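Local coordinates for SPD1 nuclease (Streptococcus pyogenes, PDB 2XGR), which probably hydrolyses DNA as a secreted, metal-dependent, prophage-encoded endonuclease of the His-Me finger superfamily, at residues Thr48-Phe56 against Gln200-Leu210; Ser188-Gln196 against Asn240-Ala248. All blocks are in the same frame, centred on the assembly; numbering follows the deposited sequence.

Interaction 1. Residues Thr48-Phe56 against Gln200-Leu210; sequences TVSSKLLPF and QYVGIDSSGEL
Phe-56 is the first bump, filling the hollow formed by Ile-204 and the type I beta turn Asp-205 to Gly-208. One ring face lies on Ile-204, whose CG2 sits 3.9 Å from the ring centroid and 6° off the ring normal, a CH-pi contact close to the centre. The turn brings its backbone close: Gly-208 CA is 3.8 Å from Phe-56 CE2, and Ser-206 O lies at the ring edge. Phe-56 gets there because CG stands anti to the backbone N (chi1 177°); Trp-178 packs edge-to-face with it. The second bump is the fork of Leu-53, which meets Val-202 with both methyls: CD2 rests 3.7 Å from Val-202 CG1, the two side chains crossing at about a right angle, while CD1 meets Leu-210 CD2 tip to tip at 3.6 Å. At the far end Gln-200 NE2 donates to Lys-52 O (3.0 Å, 149°) from above the carbonyl plane, and the extended Lys-52 chain crosses the amide at a slant, its CD 3.5 Å from Gln-200 OE1. Lys-52 NZ forms a salt bridge with Asp-223. Thus the loop lies over hairpin 196-214 through apolar knobs, and the one direct hydrogen bond between the segments falls at the Lys-52 end, where His-77 NE2 bonds to the same oxygen.

Interaction 2. Residues Ser188-Gln196 against Asn240-Ala248; sequences SGNEVVPRQ and NLDYLNGTA
The loop joining strands 178-186 and 196-204 of the large antiparallel sheet clasps the small two-stranded hairpin near the C-terminus, with Tyr-243 of the hairpin meeting Val-193 and Arg-195 of the loop. Arg-195 is bent at its second torsion (chi2 -95°), which folds the chain back over the ring: CD stands 3.9 Å from the Tyr-243 centroid, above its centre, and the guanidinium continues outward, its plane 13° from that of the ring and CZ 3.5 Å from Tyr-243 CD2, an off-centre cation-pi stack. Leu-241 CB covers the opposite face, toward its rim. A side-on salt bridge to Glu-191 fixes the guanidinium, OE1 taking the NE of Arg-195 at 2.8 Å on a syn lone pair and OE2 taking NH2. That same OE1 reaches Tyr-243 CB at 3.3 Å. Tyr-243 stands just after strand 240-242, in the turn of a hairpin with a G1 beta bulge, where Gly-246 and Thr-247 both face Asp-242. The turn presents the carbonyl of Tyr-243 to the loop: Val-193 N donates to its O in the carbonyl plane (3.1 Å, 162°), and Val-192 N adds a weak bond. Val-193 then splits its branches, CG1 reaching Tyr-243 CD1 at 3.6 Å and CG2 settling on Gly-246 CA at 3.5 Å. The phenol hydroxyl hydrogen-bonds to Asn-234 O. At the exposed end, Leu-244 CD1 packs against Asn-190 CB at 3.9 Å.

Interactions 1 and 2 lie on opposite sides of the chain's centre, about 16 and 19 Å from it, with their own centres about 33 Å apart. Strand 196-204 spans the gap: it follows the loop 188-196 of interaction 2 and supplies Gln-200, Val-202 and Ile-204 to interaction 1. The two do not otherwise touch. Interaction 2 is next to strand 137-139, which Val-193 and Pro-194 contact; with strand 119-121 and the following helix 142-146 this strand probably belongs to the His-Me finger expected to carry the active site. Interaction 1 instead fastens an N-terminal loop to the large sheet. A PEG fragment, probably from the crystallisation liquor, lies near each: about 4 Å from the Ser-50 side chain and about 3 Å from that of Asp-242.

Interaction 1. Residues Thr48-Phe56 against Gln200-Leu210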
ATOM      1  N   THR A  48       4.445  19.643   5.542  1.00 15.73           N
ATOM      2  CA  THR A  48       5.845  19.713   5.934  1.00 16.73           C
ATOM      3  C   THR A  48       6.064  19.415   7.411  1.00 17.71           C
ATOM      4  O   THR A  48       7.222  19.253   7.860  1.00 18.65           O
ATOM      5  CB  THR A  48       6.438  21.139   5.632  1.00 17.29           C
ATOM      6  OG1 THR A  48       5.487  22.099   6.078  1.00 19.32           O
ATOM      7  CG2 THR A  48       6.610  21.329   4.091  1.00 21.84           C
ATOM      8  N   VAL A  49       4.994  19.279   8.187  1.00 16.35           N
ATOM      9  CA  VAL A  49       5.199  18.869   9.567  1.00 16.65           C
ATOM     10  C   VAL A  49       5.644  17.429   9.699  1.00 18.23           C
ATOM     11  O   VAL A  49       6.263  17.067  10.687  1.00 15.04           O
ATOM     12  CB  VAL A  49       3.983  19.053  10.518  1.00 19.58           C
ATOM     13  CG1 VAL A  49       3.410  20.448  10.382  1.00 23.97           C
ATOM     14  CG2 VAL A  49       2.909  17.953  10.248  1.00 17.84           C
ATOM     15  N   SER A  50       5.347  16.620   8.682  1.00 14.90           N
ATOM     16  CA  SER A  50       5.698  15.188   8.764  1.00 15.20           C
ATOM     17  C   SER A  50       6.978  14.945   7.989  1.00 16.08           C
ATOM     18  O   SER A  50       7.246  15.587   6.994  1.00 19.59           O
ATOM     19  CB  SER A  50       4.592  14.361   8.100  1.00 12.02           C
ATOM     20  OG  SER A  50       4.986  12.978   8.164  1.00 12.13           O
ATOM     21  N   SER A  51       7.814  14.088   8.490  1.00 15.50           N
ATOM     22  CA  SER A  51       8.976  13.660   7.707  1.00 15.65           C
ATOM     23  C   SER A  51       8.738  12.340   6.994  1.00 13.70           C
ATOM     24  O   SER A  51       9.654  11.777   6.407  1.00 15.62           O
ATOM     25  CB  SER A  51      10.212  13.555   8.642  1.00 18.01           C
ATOM     26  OG  SER A  51      10.042  12.509   9.608  1.00 22.86           O
ATOM     27  N   LYS A  52       7.500  11.854   7.035  1.00 12.51           N
ATOM     28  CA  LYS A  52       7.177  10.563   6.437  1.00 11.05           C
ATOM     29  C   LYS A  52       6.737  10.572   4.992  1.00 10.79           C
ATOM     30  O   LYS A  52       6.649   9.470   4.411  1.00 10.07           O
ATOM     31  CB  LYS A  52       6.069   9.886   7.232  1.00 10.64           C
ATOM     32  CG  LYS A  52       6.496   9.563   8.685  1.00 12.51           C
ATOM     33  CD  LYS A  52       5.340   8.815   9.352  1.00 12.30           C
ATOM     34  CE  LYS A  52       5.638   8.521  10.858  1.00 12.11           C
ATOM     35  NZ  LYS A  52       4.508   7.776  11.518  1.00 12.18           N
ATOM     36  N   LEU A  53       6.511  11.757   4.424  1.00  9.99           N
ATOM     37  CA  LEU A  53       5.749  11.880   3.163  1.00  6.74           C
ATOM     38  C   LEU A  53       6.694  12.306   2.037  1.00 10.97           C
ATOM     39  O   LEU A  53       7.878  12.723   2.300  1.00 12.03           O
ATOM     40  CB  LEU A  53       4.658  12.938   3.331  1.00  8.45           C
ATOM     41  CG  LEU A  53       3.846  12.825   4.661  1.00  8.78           C
ATOM     42  CD1 LEU A  53       2.750  13.869   4.664  1.00  9.53           C
ATOM     43  CD2 LEU A  53       3.218  11.402   4.646  1.00  9.75           C
ATOM     44  N   LEU A  54       6.206  12.199   0.813  1.00  9.74           N
ATOM     45  CA  LEU A  54       6.919  12.812  -0.352  1.00 10.09           C
ATOM     46  C   LEU A  54       6.679  14.342  -0.287  1.00  9.74           C
ATOM     47  O   LEU A  54       5.626  14.794   0.240  1.00  9.39           O
ATOM     48  CB  LEU A  54       6.362  12.238  -1.649  1.00  8.53           C
ATOM     49  CG  LEU A  54       6.801  10.798  -1.871  1.00  7.05           C
ATOM     50  CD1 LEU A  54       6.083  10.271  -3.107  1.00  9.46           C
ATOM     51  CD2 LEU A  54       8.326  10.734  -2.052  1.00 15.05           C
ATOM     52  N   PRO A  55       7.650  15.147  -0.787  1.00 12.43           N
ATOM     53  CA  PRO A  55       7.393  16.612  -0.852  1.00 13.60           C
ATOM     54  C   PRO A  55       6.138  16.893  -1.702  1.00 13.36           C
ATOM     55  O   PRO A  55       5.839  16.190  -2.650  1.00 14.37           O
ATOM     56  CB  PRO A  55       8.654  17.152  -1.562  1.00 14.77           C
ATOM     57  CG  PRO A  55       9.765  16.232  -1.116  1.00 19.46           C
ATOM     58  CD  PRO A  55       9.011  14.813  -1.272  1.00 12.63           C
ATOM     59  N   PHE A  56       5.336  17.864  -1.308  1.00 12.92           N
ATOM     60  CA  PHE A  56       4.118  18.142  -2.050  1.00 13.50           C
ATOM     61  C   PHE A  56       4.484  19.168  -3.128  1.00 16.22           C
ATOM     62  O   PHE A  56       4.668  20.351  -2.830  1.00 18.34           O
ATOM     63  CB  PHE A  56       3.091  18.750  -1.145  1.00 13.02           C
ATOM     64  CG  PHE A  56       1.830  19.123  -1.843  1.00 14.49           C
ATOM     65  CD1 PHE A  56       1.148  18.188  -2.612  1.00 12.07           C
ATOM     66  CD2 PHE A  56       1.307  20.384  -1.724  1.00 17.07           C
ATOM     67  CE1 PHE A  56       0.028  18.510  -3.329  1.00 15.10           C
ATOM     68  CE2 PHE A  56       0.105  20.695  -2.383  1.00 16.94           C
ATOM     69  CZ  PHE A  56      -0.535  19.728  -3.185  1.00 16.77           C
ATOM     70  N   GLN A 200       1.185   3.058   4.651  1.00  5.72           N
ATOM     71  CA  GLN A 200       1.171   4.379   5.312  1.00  5.68           C
ATOM     72  C   GLN A 200       0.464   5.372   4.390  1.00  7.77           C
ATOM     73  O   GLN A 200       0.824   5.499   3.210  1.00  6.65           O
ATOM     74  CB  GLN A 200       2.632   4.896   5.501  1.00  6.88           C
ATOM     75  CG  GLN A 200       2.684   6.243   6.175  1.00  5.69           C
ATOM     76  CD  GLN A 200       4.068   6.793   6.079  1.00  7.58           C
ATOM     77  OE1 GLN A 200       4.954   6.369   6.834  1.00  9.81           O
ATOM     78  NE2 GLN A 200       4.321   7.613   5.028  1.00  6.88           N
ATOM     79  N   TYR A 201      -0.587   6.022   4.871  1.00  6.12           N
ATOM     80  CA  TYR A 201      -1.318   6.882   3.957  1.00  4.08           C
ATOM     81  C   TYR A 201      -1.875   8.122   4.638  1.00  5.93           C
ATOM     82  O   TYR A 201      -2.215   8.114   5.846  1.00  7.02           O
ATOM     83  CB  TYR A 201      -2.487   6.111   3.237  1.00  4.70           C
ATOM     84  CG  TYR A 201      -3.347   5.293   4.174  1.00  5.39           C
ATOM     85  CD1 TYR A 201      -4.427   5.864   4.852  1.00  7.66           C
ATOM     86  CD2 TYR A 201      -3.062   3.929   4.389  1.00  6.37           C
ATOM     87  CE1 TYR A 201      -5.278   5.050   5.682  1.00  6.37           C
ATOM     88  CE2 TYR A 201      -3.919   3.152   5.248  1.00  6.11           C
ATOM     89  CZ  TYR A 201      -5.026   3.729   5.833  1.00  8.77           C
ATOM     90  OH  TYR A 201      -5.811   2.930   6.656  1.00  9.36           O
ATOM     91  N   VAL A 202      -1.959   9.188   3.850  1.00  4.60           N
ATOM     92  CA  VAL A 202      -2.589  10.435   4.334  1.00  6.24           C
ATOM     93  C   VAL A 202      -3.012  11.181   3.085  1.00  7.44           C
ATOM     94  O   VAL A 202      -2.428  10.934   1.994  1.00  8.35           O
ATOM     95  CB  VAL A 202      -1.639  11.247   5.162  1.00  5.97           C
ATOM     96  CG1 VAL A 202      -0.451  11.765   4.267  1.00  6.31           C
ATOM     97  CG2 VAL A 202      -2.356  12.491   5.887  1.00  6.95           C
ATOM     98  N   GLY A 203      -4.020  12.050   3.206  1.00  7.45           N
ATOM     99  CA  GLY A 203      -4.454  12.854   2.034  1.00  8.38           C
ATOM    100  C   GLY A 203      -3.813  14.247   2.138  1.00  9.67           C
ATOM    101  O   GLY A 203      -3.314  14.648   3.213  1.00  9.63           O
ATOM    102  N   ILE A 204      -3.715  14.935   0.996  1.00  9.57           N
ATOM    103  CA  ILE A 204      -3.213  16.315   1.004  1.00 11.32           C
ATOM    104  C   ILE A 204      -4.177  17.176   0.154  1.00 14.18           C
ATOM    105  O   ILE A 204      -4.560  16.786  -0.949  1.00 11.87           O
ATOM    106  CB  ILE A 204      -1.814  16.398   0.380  1.00 10.54           C
ATOM    107  CG1 ILE A 204      -0.833  15.479   1.136  1.00 11.77           C
ATOM    108  CG2 ILE A 204      -1.217  17.872   0.573  1.00 13.67           C
ATOM    109  CD1 ILE A 204       0.617  15.448   0.512  1.00 12.00           C
ATOM    110  N   ASP A 205      -4.659  18.265   0.729  1.00 14.97           N
ATOM    111  CA  ASP A 205      -5.610  19.088  -0.038  1.00 17.90           C
ATOM    112  C   ASP A 205      -4.830  20.111  -0.909  1.00 18.76           C
ATOM    113  O   ASP A 205      -3.588  20.125  -0.921  1.00 16.45           O
ATOM    114  CB  ASP A 205      -6.675  19.705   0.898  1.00 16.96           C
ATOM    115  CG  ASP A 205      -6.145  20.874   1.733  1.00 21.69           C
ATOM    116  OD1 ASP A 205      -4.987  21.338   1.544  1.00 21.01           O
ATOM    117  OD2 ASP A 205      -6.865  21.234   2.689  1.00 20.46           O
ATOM    118  N   SER A 206      -5.554  20.922  -1.678  1.00 21.74           N
ATOM    119  CA  SER A 206      -4.939  21.872  -2.622  1.00 25.70           C
ATOM    120  C   SER A 206      -3.952  22.778  -1.912  1.00 25.84           C
ATOM    121  O   SER A 206      -2.966  23.232  -2.530  1.00 26.93           O
ATOM    122  CB  SER A 206      -6.030  22.770  -3.234  1.00 25.17           C
ATOM    123  OG  SER A 206      -7.140  21.983  -3.578  1.00 31.21           O
ATOM    124  N   SER A 207      -4.268  23.127  -0.662  1.00 26.09           N
ATOM    125  CA  SER A 207      -3.367  24.024   0.096  1.00 26.04           C
ATOM    126  C   SER A 207      -2.260  23.326   0.841  1.00 25.84           C
ATOM    127  O   SER A 207      -1.474  23.985   1.518  1.00 26.01           O
ATOM    128  CB  SER A 207      -4.109  25.038   0.977  1.00 27.80           C
ATOM    129  OG  SER A 207      -4.641  24.447   2.168  1.00 33.16           O
ATOM    130  N   GLY A 208      -2.075  22.017   0.596  1.00 21.16           N
ATOM    131  CA  GLY A 208      -0.930  21.312   1.206  1.00 20.03           C
ATOM    132  C   GLY A 208      -1.187  20.869   2.628  1.00 15.77           C
ATOM    133  O   GLY A 208      -0.248  20.464   3.287  1.00 19.90           O
ATOM    134  N   GLU A 209      -2.434  20.892   3.104  1.00 16.46           N
ATOM    135  CA  GLU A 209      -2.741  20.469   4.466  1.00 14.97           C
ATOM    136  C   GLU A 209      -3.041  18.967   4.517  1.00 15.20           C
ATOM    137  O   GLU A 209      -3.654  18.445   3.579  1.00 13.80           O
ATOM    138  CB  GLU A 209      -3.871  21.288   5.128  1.00 15.81           C
ATOM    139  CG  GLU A 209      -3.310  22.735   5.475  1.00 22.35           C
ATOM    140  CD  GLU A 209      -4.284  23.714   6.097  1.00 32.58           C
ATOM    141  OE1 GLU A 209      -5.470  23.401   6.343  1.00 31.95           O
ATOM    142  OE2 GLU A 209      -3.831  24.868   6.321  1.00 43.60           O
ATOM    143  N   LEU A 210      -2.665  18.317   5.621  1.00 13.07           N
ATOM    144  CA  LEU A 210      -2.864  16.859   5.746  1.00 12.30           C
ATOM    145  C   LEU A 210      -4.298  16.540   6.063  1.00 14.14           C
ATOM    146  O   LEU A 210      -4.913  17.146   6.995  1.00 16.54           O
ATOM    147  CB  LEU A 210      -1.941  16.303   6.808  1.00 10.31           C
ATOM    148  CG  LEU A 210      -0.478  16.483   6.469  1.00 11.58           C
ATOM    149  CD1 LEU A 210       0.420  15.845   7.543  1.00 14.60           C
ATOM    150  CD2 LEU A 210      -0.214  15.859   5.030  1.00  9.65           C
TER

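Interaction 2. Residues Ser188-Gln196 against Asn240-Ala248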
ATOM      1  N   SER A 188      13.232  -9.709   8.408  1.00 11.90           N
ATOM      2  CA  SER A 188      14.083 -10.138   9.490  1.00 11.32           C
ATOM      3  C   SER A 188      15.309 -10.775   8.909  1.00 10.73           C
ATOM      4  O   SER A 188      15.212 -11.691   8.069  1.00 12.30           O
ATOM      5  CB  SER A 188      13.358 -11.183  10.356  1.00 14.25           C
ATOM      6  OG  SER A 188      14.351 -11.871  11.200  1.00 19.49           O
ATOM      7  N   GLY A 189      16.480 -10.296   9.346  1.00 11.44           N
ATOM      8  CA  GLY A 189      17.751 -10.985   8.975  1.00 13.22           C
ATOM      9  C   GLY A 189      17.944 -11.164   7.482  1.00 14.89           C
ATOM     10  O   GLY A 189      17.828 -10.192   6.727  1.00 13.85           O
ATOM     11  N   ASN A 190      18.292 -12.381   7.035  1.00 12.31           N
ATOM     12  CA  ASN A 190      18.504 -12.693   5.615  1.00 12.74           C
ATOM     13  C   ASN A 190      17.242 -13.094   4.815  1.00 12.93           C
ATOM     14  O   ASN A 190      17.357 -13.500   3.667  1.00 13.39           O
ATOM     15  CB  ASN A 190      19.469 -13.891   5.509  1.00 15.16           C
ATOM     16  CG  ASN A 190      20.820 -13.572   6.080  1.00 18.10           C
ATOM     17  OD1 ASN A 190      21.343 -12.487   5.849  1.00 23.90           O
ATOM     18  ND2 ASN A 190      21.359 -14.484   6.891  1.00 24.22           N
ATOM     19  N   GLU A 191      16.073 -13.053   5.454  1.00 11.72           N
ATOM     20  CA  GLU A 191      14.871 -13.603   4.852  1.00 12.18           C
ATOM     21  C   GLU A 191      14.516 -12.773   3.614  1.00 13.25           C
ATOM     22  O   GLU A 191      14.514 -11.533   3.674  1.00 13.74           O
ATOM     23  CB  GLU A 191      13.724 -13.567   5.867  1.00 11.57           C
ATOM     24  CG  GLU A 191      13.949 -14.525   7.079  1.00  9.30           C
ATOM     25  CD  GLU A 191      12.949 -14.353   8.138  1.00 14.33           C
ATOM     26  OE1 GLU A 191      11.915 -13.631   7.947  1.00 10.92           O
ATOM     27  OE2 GLU A 191      13.086 -14.987   9.196  1.00 14.92           O
ATOM     28  N   VAL A 192      14.119 -13.478   2.545  1.00 13.92           N
ATOM     29  CA  VAL A 192      13.823 -12.763   1.312  1.00 16.38           C
ATOM     30  C   VAL A 192      12.318 -12.432   1.266  1.00 13.29           C
ATOM     31  O   VAL A 192      11.924 -11.618   0.437  1.00 17.31           O
ATOM     32  CB  VAL A 192      14.268 -13.521   0.028  1.00 16.82           C
ATOM     33  CG1 VAL A 192      15.786 -13.765   0.050  1.00 24.18           C
ATOM     34  CG2 VAL A 192      13.516 -14.808  -0.106  1.00 15.80           C
ATOM     35  N   VAL A 193      11.504 -13.078   2.108  1.00 12.03           N
ATOM     36  CA  VAL A 193      10.057 -12.831   2.173  1.00 11.96           C
ATOM     37  C   VAL A 193       9.871 -11.912   3.355  1.00 11.27           C
ATOM     38  O   VAL A 193      10.218 -12.253   4.509  1.00 10.92           O
ATOM     39  CB  VAL A 193       9.285 -14.190   2.470  1.00 12.80           C
ATOM     40  CG1 VAL A 193       7.716 -13.976   2.517  1.00 13.58           C
ATOM     41  CG2 VAL A 193       9.640 -15.216   1.478  1.00 15.03           C
ATOM     42  N   PRO A 194       9.244 -10.719   3.146  1.00 11.59           N
ATOM     43  CA  PRO A 194       8.968  -9.921   4.363  1.00  9.34           C
ATOM     44  C   PRO A 194       7.962 -10.566   5.283  1.00 10.95           C
ATOM     45  O   PRO A 194       7.002 -11.120   4.830  1.00 11.38           O
ATOM     46  CB  PRO A 194       8.379  -8.570   3.813  1.00  9.26           C
ATOM     47  CG  PRO A 194       7.790  -8.961   2.438  1.00 11.63           C
ATOM     48  CD  PRO A 194       8.573 -10.215   1.936  1.00 11.67           C
ATOM     49  N   ARG A 195       8.139 -10.468   6.602  1.00 10.07           N
ATOM     50  CA  ARG A 195       7.170 -10.986   7.552  1.00  9.24           C
ATOM     51  C   ARG A 195       5.913 -10.142   7.590  1.00  9.43           C
ATOM     52  O   ARG A 195       4.845 -10.626   7.962  1.00 10.96           O
ATOM     53  CB  ARG A 195       7.800 -10.933   8.944  1.00 11.26           C
ATOM     54  CG  ARG A 195       8.994 -11.899   9.036  1.00 16.17           C
ATOM     55  CD  ARG A 195       8.578 -13.176   9.587  1.00 19.21           C
ATOM     56  NE  ARG A 195       9.737 -14.116   9.652  1.00 23.43           N
ATOM     57  CZ  ARG A 195       9.698 -15.269  10.312  1.00 23.05           C
ATOM     58  NH1 ARG A 195       8.575 -15.565  10.961  1.00 18.90           N
ATOM     59  NH2 ARG A 195      10.748 -16.135  10.280  1.00 15.30           N
ATOM     60  N   GLN A 196       6.103  -8.849   7.309  1.00  9.79           N
ATOM     61  CA  GLN A 196       5.033  -7.873   7.435  1.00  9.11           C
ATOM     62  C   GLN A 196       5.151  -6.856   6.309  1.00  8.60           C
ATOM     63  O   GLN A 196       6.219  -6.646   5.731  1.00  7.67           O
ATOM     64  CB  GLN A 196       5.088  -7.082   8.767  1.00  9.82           C
ATOM     65  CG  GLN A 196       4.932  -7.974   9.978  1.00 11.56           C
ATOM     66  CD  GLN A 196       5.222  -7.237  11.241  1.00 18.58           C
ATOM     67  OE1 GLN A 196       6.102  -6.361  11.284  1.00 18.53           O
ATOM     68  NE2 GLN A 196       4.465  -7.548  12.279  1.00 23.57           N
ATOM     69  N   ASN A 240       2.202 -22.763   5.787  1.00 35.18           N
ATOM     70  CA  ASN A 240       3.478 -22.395   6.426  1.00 34.37           C
ATOM     71  C   ASN A 240       4.407 -21.824   5.395  1.00 30.53           C
ATOM     72  O   ASN A 240       4.553 -22.383   4.286  1.00 30.33           O
ATOM     73  CB  ASN A 240       4.176 -23.621   7.020  1.00 36.31           C
ATOM     74  CG  ASN A 240       3.411 -24.219   8.171  1.00 42.28           C
ATOM     75  OD1 ASN A 240       3.193 -25.436   8.213  1.00 49.98           O
ATOM     76  ND2 ASN A 240       2.978 -23.369   9.108  1.00 44.77           N
ATOM     77  N   LEU A 241       5.025 -20.683   5.730  1.00 27.50           N
ATOM     78  CA  LEU A 241       5.977 -20.106   4.804  1.00 25.97           C
ATOM     79  C   LEU A 241       7.385 -20.352   5.292  1.00 23.80           C
ATOM     80  O   LEU A 241       7.634 -20.253   6.449  1.00 24.99           O
ATOM     81  CB  LEU A 241       5.777 -18.583   4.648  1.00 24.78           C
ATOM     82  CG  LEU A 241       4.401 -18.135   4.141  1.00 26.01           C
ATOM     83  CD1 LEU A 241       4.266 -16.624   4.178  1.00 25.16           C
ATOM     84  CD2 LEU A 241       4.203 -18.645   2.712  1.00 25.25           C
ATOM     85  N   ASP A 242       8.260 -20.610   4.355  1.00 23.06           N
ATOM     86  CA  ASP A 242       9.708 -20.466   4.488  1.00 25.32           C
ATOM     87  C   ASP A 242      10.100 -19.047   4.033  1.00 19.49           C
ATOM     88  O   ASP A 242      10.349 -18.780   2.820  1.00 19.58           O
ATOM     89  CB  ASP A 242      10.439 -21.535   3.678  1.00 25.81           C
ATOM     90  CG  ASP A 242      11.994 -21.344   3.672  1.00 33.81           C
ATOM     91  OD1 ASP A 242      12.468 -20.441   4.408  1.00 33.29           O
ATOM     92  OD2 ASP A 242      12.707 -22.095   2.936  1.00 35.60           O
ATOM     93  N   TYR A 243      10.271 -18.202   5.054  1.00 21.35           N
ATOM     94  CA  TYR A 243      10.622 -16.745   4.857  1.00 19.22           C
ATOM     95  C   TYR A 243      12.016 -16.567   4.334  1.00 21.39           C
ATOM     96  O   TYR A 243      12.369 -15.582   3.627  1.00 16.73           O
ATOM     97  CB  TYR A 243      10.346 -15.857   6.082  1.00 19.12           C
ATOM     98  CG  TYR A 243       8.917 -15.785   6.499  1.00 18.48           C
ATOM     99  CD1 TYR A 243       8.066 -14.761   5.998  1.00 12.36           C
ATOM    100  CD2 TYR A 243       8.371 -16.700   7.396  1.00 18.43           C
ATOM    101  CE1 TYR A 243       6.751 -14.734   6.307  1.00 15.58           C
ATOM    102  CE2 TYR A 243       7.003 -16.623   7.778  1.00 18.16           C
ATOM    103  CZ  TYR A 243       6.197 -15.644   7.172  1.00 13.51           C
ATOM    104  OH  TYR A 243       4.883 -15.527   7.551  1.00 18.51           O
ATOM    105  N   LEU A 244      12.851 -17.587   4.597  1.00 21.60           N
ATOM    106  CA  LEU A 244      14.172 -17.511   4.123  1.00 21.60           C
ATOM    107  C   LEU A 244      14.338 -17.828   2.651  1.00 24.44           C
ATOM    108  O   LEU A 244      15.133 -17.185   1.952  1.00 26.26           O
ATOM    109  CB  LEU A 244      15.077 -18.359   5.033  1.00 22.91           C
ATOM    110  CG  LEU A 244      16.576 -18.287   4.937  1.00 24.03           C
ATOM    111  CD1 LEU A 244      17.060 -16.885   5.077  1.00 16.94           C
ATOM    112  CD2 LEU A 244      17.133 -19.124   6.086  1.00 21.91           C
ATOM    113  N   ASN A 245      13.601 -18.823   2.143  1.00 27.45           N
ATOM    114  CA  ASN A 245      13.833 -19.306   0.802  1.00 29.15           C
ATOM    115  C   ASN A 245      12.687 -18.954  -0.135  1.00 29.27           C
ATOM    116  O   ASN A 245      12.826 -19.035  -1.359  1.00 30.24           O
ATOM    117  CB  ASN A 245      14.094 -20.825   0.833  1.00 32.84           C
ATOM    118  CG  ASN A 245      15.384 -21.181   1.643  1.00 37.30           C
ATOM    119  OD1 ASN A 245      16.490 -20.816   1.216  1.00 43.88           O
ATOM    120  ND2 ASN A 245      15.235 -21.823   2.825  1.00 37.28           N
ATOM    121  N   GLY A 246      11.558 -18.541   0.444  1.00 28.31           N
ATOM    122  CA  GLY A 246      10.464 -18.032  -0.378  1.00 27.78           C
ATOM    123  C   GLY A 246       9.626 -19.176  -0.944  1.00 27.63           C
ATOM    124  O   GLY A 246       9.308 -19.180  -2.122  1.00 28.41           O
ATOM    125  N   THR A 247       9.227 -20.113  -0.095  1.00 26.72           N
ATOM    126  CA  THR A 247       8.381 -21.203  -0.564  1.00 27.85           C
ATOM    127  C   THR A 247       7.305 -21.448   0.470  1.00 28.43           C
ATOM    128  O   THR A 247       7.392 -20.980   1.613  1.00 27.07           O
ATOM    129  CB  THR A 247       9.231 -22.529  -0.798  1.00 29.61           C
ATOM    130  OG1 THR A 247       9.792 -22.946   0.442  1.00 29.92           O
ATOM    131  CG2 THR A 247      10.365 -22.321  -1.799  1.00 28.48           C
ATOM    132  N   ALA A 248       6.267 -22.200   0.101  1.00 29.75           N
ATOM    133  CA  ALA A 248       5.144 -22.417   1.018  1.00 31.05           C
ATOM    134  C   ALA A 248       4.746 -23.898   0.992  1.00 32.99           C
ATOM    135  O   ALA A 248       4.906 -24.546  -0.024  1.00 34.30           O
ATOM    136  CB  ALA A 248       3.927 -21.564   0.569  1.00 28.74           C
TER
HETATM  137  O   HOH W   1       4.292 -12.820   9.476  1.00 27.86           O